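Local coordinates for protein Exo beta-1,2-glucooligosaccharide sophorohydrolase (non-reducing end) (Parabacteroides distasonis ATCC 8503, PDB 5Z06) that hydrolyses linear beta-1,2-glucan and beta-1,2-glucooligosaccharides of four or more units, releasing sophorose from the non-reducing end as an exo-type GH144 enzyme, at residues Met282-Glu285 and Gln286-Asp289; Ser627-Ala630 and Leu631-Tyr634; Lys695-Gln698 and Lys699-Ile703. All coordinates share one frame; numbering follows the deposited sequence.

Contact 1: Met282-Glu285 and Gln286-Asp289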
loop_
_atom_site.group_PDB
_atom_site.type_symbol
_atom_site.label_atom_id
_atom_site.label_comp_id
_atom_site.label_asym_id
_atom_site.label_seq_id
_atom_site.Cartn_x
_atom_site.Cartn_y
_atom_site.Cartn_z
ATOM N N MET A 282 19.389 -0.210 18.101
ATOM C CA MET A 282 18.822 -1.497 17.769
ATOM C C MET A 282 19.802 -2.335 16.962
ATOM O O MET A 282 20.479 -1.859 16.068
ATOM C CB MET A 282 17.504 -1.305 17.026
ATOM C CG MET A 282 16.347 -0.932 17.930
ATOM S SD MET A 282 14.828 -0.535 17.046
ATOM C CE MET A 282 14.351 -2.152 16.473
ATOM N N THR A 283 19.878 -3.599 17.327
ATOM C CA THR A 283 20.584 -4.584 16.547
ATOM C C THR A 283 19.723 -4.920 15.317
ATOM O O THR A 283 18.535 -4.566 15.233
ATOM C CB THR A 283 20.734 -5.903 17.337
ATOM O OG1 THR A 283 19.412 -6.398 17.598
ATOM C CG2 THR A 283 21.568 -5.721 18.667
ATOM N N ASP A 284 20.324 -5.653 14.399
ATOM C CA ASP A 284 19.590 -6.169 13.252
ATOM C C ASP A 284 18.431 -7.051 13.678
ATOM O O ASP A 284 17.374 -7.006 13.053
ATOM C CB ASP A 284 20.500 -6.966 12.348
ATOM C CG ASP A 284 21.503 -6.104 11.616
ATOM O OD1 ASP A 284 21.315 -4.861 11.543
ATOM O OD2 ASP A 284 22.489 -6.700 11.108
ATOM N N GLU A 285 18.631 -7.849 14.730
ATOM C CA GLU A 285 17.580 -8.724 15.248
ATOM C C GLU A 285 16.378 -7.904 15.669
ATOM O O GLU A 285 15.257 -8.213 15.297
ATOM C CB GLU A 285 18.074 -9.574 16.432
ATOM C CG GLU A 285 19.024 -10.697 16.026
ATOM C CD GLU A 285 18.331 -11.787 15.244
ATOM O OE1 GLU A 285 17.428 -12.441 15.810
ATOM O OE2 GLU A 285 18.683 -11.986 14.056
ATOM N N GLN A 286 16.632 -6.854 16.439
ATOM C CA GLN A 286 15.581 -5.932 16.856
ATOM C C GLN A 286 14.924 -5.268 15.671
ATOM O O GLN A 286 13.688 -5.091 15.646
ATOM C CB GLN A 286 16.134 -4.896 17.848
ATOM C CG GLN A 286 16.441 -5.502 19.218
ATOM C CD GLN A 286 17.176 -4.544 20.147
ATOM O OE1 GLN A 286 18.252 -4.060 19.818
ATOM N NE2 GLN A 286 16.596 -4.280 21.322
ATOM N N LEU A 287 15.729 -4.890 14.680
ATOM C CA LEU A 287 15.163 -4.324 13.457
ATOM C C LEU A 287 14.237 -5.298 12.731
ATOM O O LEU A 287 13.165 -4.921 12.313
ATOM C CB LEU A 287 16.244 -3.842 12.521
ATOM C CG LEU A 287 16.989 -2.587 12.967
ATOM C CD1 LEU A 287 18.164 -2.400 12.008
ATOM C CD2 LEU A 287 16.096 -1.360 13.013
ATOM N N LEU A 288 14.656 -6.552 12.610
ATOM C CA LEU A 288 13.803 -7.579 12.044
ATOM C C LEU A 288 12.501 -7.701 12.796
ATOM O O LEU A 288 11.459 -7.740 12.171
ATOM C CB LEU A 288 14.517 -8.932 12.012
ATOM C CG LEU A 288 15.697 -8.994 11.048
ATOM C CD1 LEU A 288 16.480 -10.280 11.263
ATOM C CD2 LEU A 288 15.242 -8.819 9.600
ATOM N N ASP A 289 12.567 -7.748 14.135
ATOM C CA ASP A 289 11.378 -7.809 14.978
ATOM C C ASP A 289 10.434 -6.675 14.709
ATOM O O ASP A 289 9.239 -6.879 14.634
ATOM C CB ASP A 289 11.720 -7.736 16.490
ATOM C CG ASP A 289 12.462 -8.945 16.991
ATOM O OD1 ASP A 289 12.458 -9.989 16.337
ATOM O OD2 ASP A 289 13.076 -8.845 18.064
#
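Thr283 and Gln286 meet where an extended backbone turns into the first turn of helix 284-297, with Leu287 N, Leu288 N and Asp289 N donating to Thr283 O, Asp284 O and Glu285 O. Together the two residues form a capping box around the helix start. Thr283 OG1 is the N-cap acceptor: it takes the bond from Gln286 N at 3.0 Å, nearly straight at 173°. Its torsion puts OG1 between the backbone N and the carbonyl carbon (chi1 62°), the position from which it can face the first turn. Gln286 returns the bond with its amide oxygen, OE1 accepting from Thr283 N at 3.0 Å in the carbonyl plane, on a lone pair; a weak bond from Thr283 OG1 to the same OE1 spans 3.4 Å. Two backbone N-H groups at the helix start are thus satisfied by side chains. Asp284 pairs with Arg632 of helix 624-636, while Glu285 and Asp289 both reach Arg679 of helix 665-680, whose charge would probably offset those of the two acids. Met282 bends back along the first turn (chi3 71°), its terminal CE lying 3.5 Å from Gln286 CB and 4.0 Å from Leu287 CD2.

Contact 2: Ser627-Ala630 and Leu631-Tyr634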
loop_
_atom_site.group_PDB
_atom_site.type_symbol
_atom_site.label_atom_id
_atom_site.label_comp_id
_atom_site.label_asym_id
_atom_site.label_seq_id
_atom_site.Cartn_x
_atom_site.Cartn_y
_atom_site.Cartn_z
ATOM N N SER A 627 19.089 -7.764 1.733
ATOM C CA SER A 627 17.806 -7.353 2.264
ATOM C C SER A 627 17.986 -6.634 3.590
ATOM O O SER A 627 17.275 -5.684 3.879
ATOM C CB SER A 627 16.854 -8.537 2.417
ATOM O OG SER A 627 16.545 -9.131 1.165
ATOM N N MET A 628 18.936 -7.071 4.389
ATOM C CA MET A 628 19.208 -6.403 5.651
ATOM C C MET A 628 19.761 -4.998 5.395
ATOM O O MET A 628 19.420 -4.070 6.102
ATOM C CB MET A 628 20.182 -7.208 6.502
ATOM C CG MET A 628 20.280 -6.718 7.929
ATOM S SD MET A 628 18.730 -6.967 8.799
ATOM C CE MET A 628 18.395 -5.308 9.375
ATOM N N LYS A 629 20.580 -4.850 4.363
ATOM C CA LYS A 629 21.084 -3.521 3.993
ATOM C C LYS A 629 19.953 -2.591 3.619
ATOM O O LYS A 629 19.906 -1.459 4.090
ATOM C CB LYS A 629 22.086 -3.601 2.853
ATOM C CG LYS A 629 23.433 -4.175 3.250
ATOM C CD LYS A 629 24.369 -4.119 2.049
ATOM C CE LYS A 629 25.533 -5.088 2.168
ATOM N NZ LYS A 629 26.559 -4.569 3.057
ATOM N N ALA A 630 19.023 -3.100 2.809
ATOM C CA ALA A 630 17.841 -2.355 2.407
ATOM C C ALA A 630 17.040 -1.929 3.611
ATOM O O ALA A 630 16.691 -0.767 3.763
ATOM C CB ALA A 630 16.976 -3.194 1.492
ATOM N N LEU A 631 16.758 -2.890 4.474
ATOM C CA LEU A 631 16.007 -2.627 5.688
ATOM C C LEU A 631 16.632 -1.481 6.486
ATOM O O LEU A 631 15.945 -0.539 6.862
ATOM C CB LEU A 631 15.963 -3.885 6.525
ATOM C CG LEU A 631 14.966 -3.912 7.654
ATOM C CD1 LEU A 631 14.750 -5.369 8.075
ATOM C CD2 LEU A 631 15.390 -3.065 8.851
ATOM N N ARG A 632 17.931 -1.581 6.742
ATOM C CA ARG A 632 18.642 -0.573 7.513
ATOM C C ARG A 632 18.581 0.802 6.887
ATOM O O ARG A 632 18.383 1.790 7.581
ATOM C CB ARG A 632 20.087 -0.953 7.641
ATOM C CG ARG A 632 20.362 -2.084 8.604
ATOM C CD ARG A 632 21.863 -2.196 8.746
ATOM N NE ARG A 632 22.277 -3.552 9.045
ATOM C CZ ARG A 632 22.976 -4.343 8.243
ATOM N NH1 ARG A 632 23.385 -3.940 7.030
ATOM N NH2 ARG A 632 23.279 -5.569 8.665
ATOM N N ASN A 633 18.760 0.847 5.564
ATOM C CA ASN A 633 18.683 2.054 4.795
ATOM C C ASN A 633 17.278 2.642 4.827
ATOM O O ASN A 633 17.085 3.818 5.157
ATOM C CB ASN A 633 19.052 1.740 3.347
ATOM C CG ASN A 633 19.087 2.970 2.473
ATOM O OD1 ASN A 633 19.516 4.034 2.923
ATOM N ND2 ASN A 633 18.672 2.822 1.206
ATOM N N TYR A 634 16.297 1.821 4.471
ATOM C CA TYR A 634 14.907 2.279 4.434
ATOM C C TYR A 634 14.458 2.883 5.763
ATOM O O TYR A 634 13.803 3.934 5.797
ATOM C CB TYR A 634 13.975 1.124 4.057
ATOM C CG TYR A 634 14.148 0.578 2.675
ATOM C CD1 TYR A 634 14.764 1.310 1.674
ATOM C CD2 TYR A 634 13.635 -0.674 2.350
ATOM C CE1 TYR A 634 14.916 0.798 0.404
ATOM C CE2 TYR A 634 13.747 -1.176 1.080
ATOM C CZ TYR A 634 14.408 -0.443 0.113
ATOM O OH TYR A 634 14.548 -0.932 -1.150
HETATM O O HOH W 1 25.476 -5.618 5.995
#
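Arg632 lays its guanidinium across the Met628 side chain, crossing at about a right angle, and Met628 CG, standing opposite its backbone N (chi1 -168°), sits over one guanidinium face, 3.3 Å from Arg632 NH2. The guanidinium donors are engaged: NH2 in a salt bridge to Asp284, NH1 with a water 2.9 Å away, and NE with a partner outside the two segments. That water also accepts, weakly, from Lys629 NZ, bridging two like-charged side chains. A leucine in place of Arg632 would probably leave the Asp284 carboxylate without its cationic mate and the water without its stronger donor. All this lies along helix 624-636, inside the glycoamylase-like region, where the helical bonds run from Leu631 N, Arg632 N, Asn633 N and Tyr634 N to the carbonyls of Ser627, Met628, Lys629 and Ala630. The last is short, 2.7 Å between Tyr634 N and Ala630 O, which also lies over one face of the Tyr634 ring. Ala630 CB makes a CH-pi contact 4.2 Å from the ring centroid, and Tyr634 OH a weak hydrogen bond to Trp586 O. Ser627 OG bonds to Ala616 O and Thr623 O, Asn633 OD1 to Asn637 and ND2 to the Asp584 carbonyl.

Contact 3: Lys695-Gln698 and Lys699-Ile703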
loop_
_atom_site.group_PDB
_atom_site.type_symbol
_atom_site.label_atom_id
_atom_site.label_comp_id
_atom_site.label_asym_id
_atom_site.label_seq_id
_atom_site.Cartn_x
_atom_site.Cartn_y
_atom_site.Cartn_z
ATOM N N LYS A 695 2.375 -34.602 -0.990
ATOM C CA LYS A 695 1.947 -35.442 -2.120
ATOM C C LYS A 695 2.074 -34.748 -3.472
ATOM O O LYS A 695 2.518 -35.355 -4.433
ATOM C CB LYS A 695 0.514 -35.979 -1.970
ATOM C CG LYS A 695 0.443 -37.418 -1.473
ATOM C CD LYS A 695 0.929 -37.525 -0.022
ATOM C CE LYS A 695 0.483 -38.807 0.686
ATOM N NZ LYS A 695 -0.025 -38.511 2.062
ATOM N N GLY A 696 1.653 -33.492 -3.544
ATOM C CA GLY A 696 1.659 -32.761 -4.802
ATOM C C GLY A 696 3.070 -32.523 -5.300
ATOM O O GLY A 696 3.339 -32.676 -6.493
ATOM N N ILE A 697 3.959 -32.176 -4.370
ATOM C CA ILE A 697 5.372 -31.969 -4.672
ATOM C C ILE A 697 5.983 -33.257 -5.197
ATOM O O ILE A 697 6.695 -33.240 -6.214
ATOM C CB ILE A 697 6.156 -31.516 -3.420
ATOM C CG1 ILE A 697 5.725 -30.102 -2.982
ATOM C CG2 ILE A 697 7.670 -31.581 -3.632
ATOM C CD1 ILE A 697 6.216 -28.969 -3.837
ATOM N N GLN A 698 5.728 -34.359 -4.483
ATOM C CA GLN A 698 6.202 -35.683 -4.914
ATOM C C GLN A 698 5.763 -35.933 -6.343
ATOM O O GLN A 698 6.571 -36.280 -7.198
ATOM C CB GLN A 698 5.645 -36.815 -4.046
ATOM C CG GLN A 698 6.282 -36.972 -2.680
ATOM C CD GLN A 698 5.578 -38.033 -1.821
ATOM O OE1 GLN A 698 4.745 -38.820 -2.312
ATOM N NE2 GLN A 698 5.906 -38.051 -0.526
ATOM N N LYS A 699 4.473 -35.742 -6.586
ATOM C CA LYS A 699 3.904 -35.995 -7.899
ATOM C C LYS A 699 4.572 -35.154 -8.965
ATOM O O LYS A 699 4.830 -35.649 -10.054
ATOM C CB LYS A 699 2.403 -35.728 -7.925
ATOM C CG LYS A 699 1.570 -36.754 -7.198
ATOM C CD LYS A 699 0.108 -36.346 -7.256
ATOM C CE LYS A 699 -0.753 -37.322 -6.492
ATOM N NZ LYS A 699 -2.148 -36.843 -6.581
ATOM N N ILE A 700 4.834 -33.881 -8.671
ATOM C CA ILE A 700 5.387 -33.003 -9.693
ATOM C C ILE A 700 6.825 -33.402 -9.946
ATOM O O ILE A 700 7.234 -33.532 -11.095
ATOM C CB ILE A 700 5.293 -31.512 -9.328
ATOM C CG1 ILE A 700 3.828 -31.070 -9.290
ATOM C CG2 ILE A 700 6.031 -30.676 -10.368
ATOM C CD1 ILE A 700 3.585 -29.803 -8.500
ATOM N N GLN A 701 7.572 -33.605 -8.873
ATOM C CA GLN A 701 8.991 -33.962 -8.974
ATOM C C GLN A 701 9.248 -35.355 -9.548
ATOM O O GLN A 701 10.338 -35.615 -10.024
ATOM C CB GLN A 701 9.668 -33.828 -7.611
ATOM C CG GLN A 701 9.691 -32.384 -7.101
ATOM C CD GLN A 701 10.577 -32.188 -5.904
ATOM O OE1 GLN A 701 11.122 -31.108 -5.698
ATOM N NE2 GLN A 701 10.718 -33.227 -5.098
ATOM N N SER A 702 8.258 -36.241 -9.515
ATOM C CA SER A 702 8.406 -37.585 -10.076
ATOM C C SER A 702 8.172 -37.658 -11.599
ATOM O O SER A 702 8.494 -38.669 -12.209
ATOM C CB SER A 702 7.457 -38.558 -9.377
ATOM O OG SER A 702 6.126 -38.331 -9.817
ATOM N N ILE A 703 7.612 -36.619 -12.213
ATOM C CA ILE A 703 7.374 -36.616 -13.674
ATOM C C ILE A 703 8.693 -36.780 -14.425
ATOM O O ILE A 703 9.677 -36.145 -14.062
ATOM C CB ILE A 703 6.669 -35.315 -14.125
ATOM C CG1 ILE A 703 5.231 -35.300 -13.603
ATOM C CG2 ILE A 703 6.660 -35.161 -15.651
ATOM C CD1 ILE A 703 4.644 -33.921 -13.543
#
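The final turns of helix 691-702, the last helix of the modelled chain, bring Ile697 beside Gln701. Regular i to i+4 bonds carry the turn: Lys699 N donates to Lys695 O, Ile700 N to Gly696 O, and Gln701 N to Ile697 O at 2.8 Å and 170°. The next bond is more bent: Ser702 N lies 2.9 Å from Gln698 O with an N-H angle of 133°. Ser702 OG, swung between the backbone N and the carbonyl carbon (chi1 74°), turns back to donate to Lys699 O at 3.0 Å, approaching from above the carbonyl plane. Between side chains, Ile697 and Gln701 run side by side in the same direction; the methyl Ile697 CG2 rests 3.7 Å from Gln701 CD, against the carboxamide, whose OE1 is held by the backbone N of Thr550. Lys699 stays extended, and its CG passes 3.2 Å from Lys695 O before the chain leads away; the side chain also touches Pro483. Ile697 and Ile700 turn the apolar side of the helix inward, both packing on Met471 of helix 467-475, while Ile700 also touches Phe549 of a loop and Tyr486 of helix 485-490.

In the fold
In chain order the three come as contact 1, contact 2 and contact 3, each on a different helix. Contacts 1 and 2 are neighbours in space despite some 340 residues between them: their centres are about 11 Å apart, with an Asp284-Arg632 salt bridge and Leu287 and Leu288 packing on Leu631. Helix 284-297, which comes shortly after strand 275-278 at the edge of a four-stranded sheet, thus packs directly against helix 624-636 in the helical part of the enzyme, consistent with the six-hairpin clan of its glycoamylase-like family. Contact 3 stands apart, its centre about 38 Å from that of contact 1 and 37 Å from that of contact 2, at the C-terminal periphery.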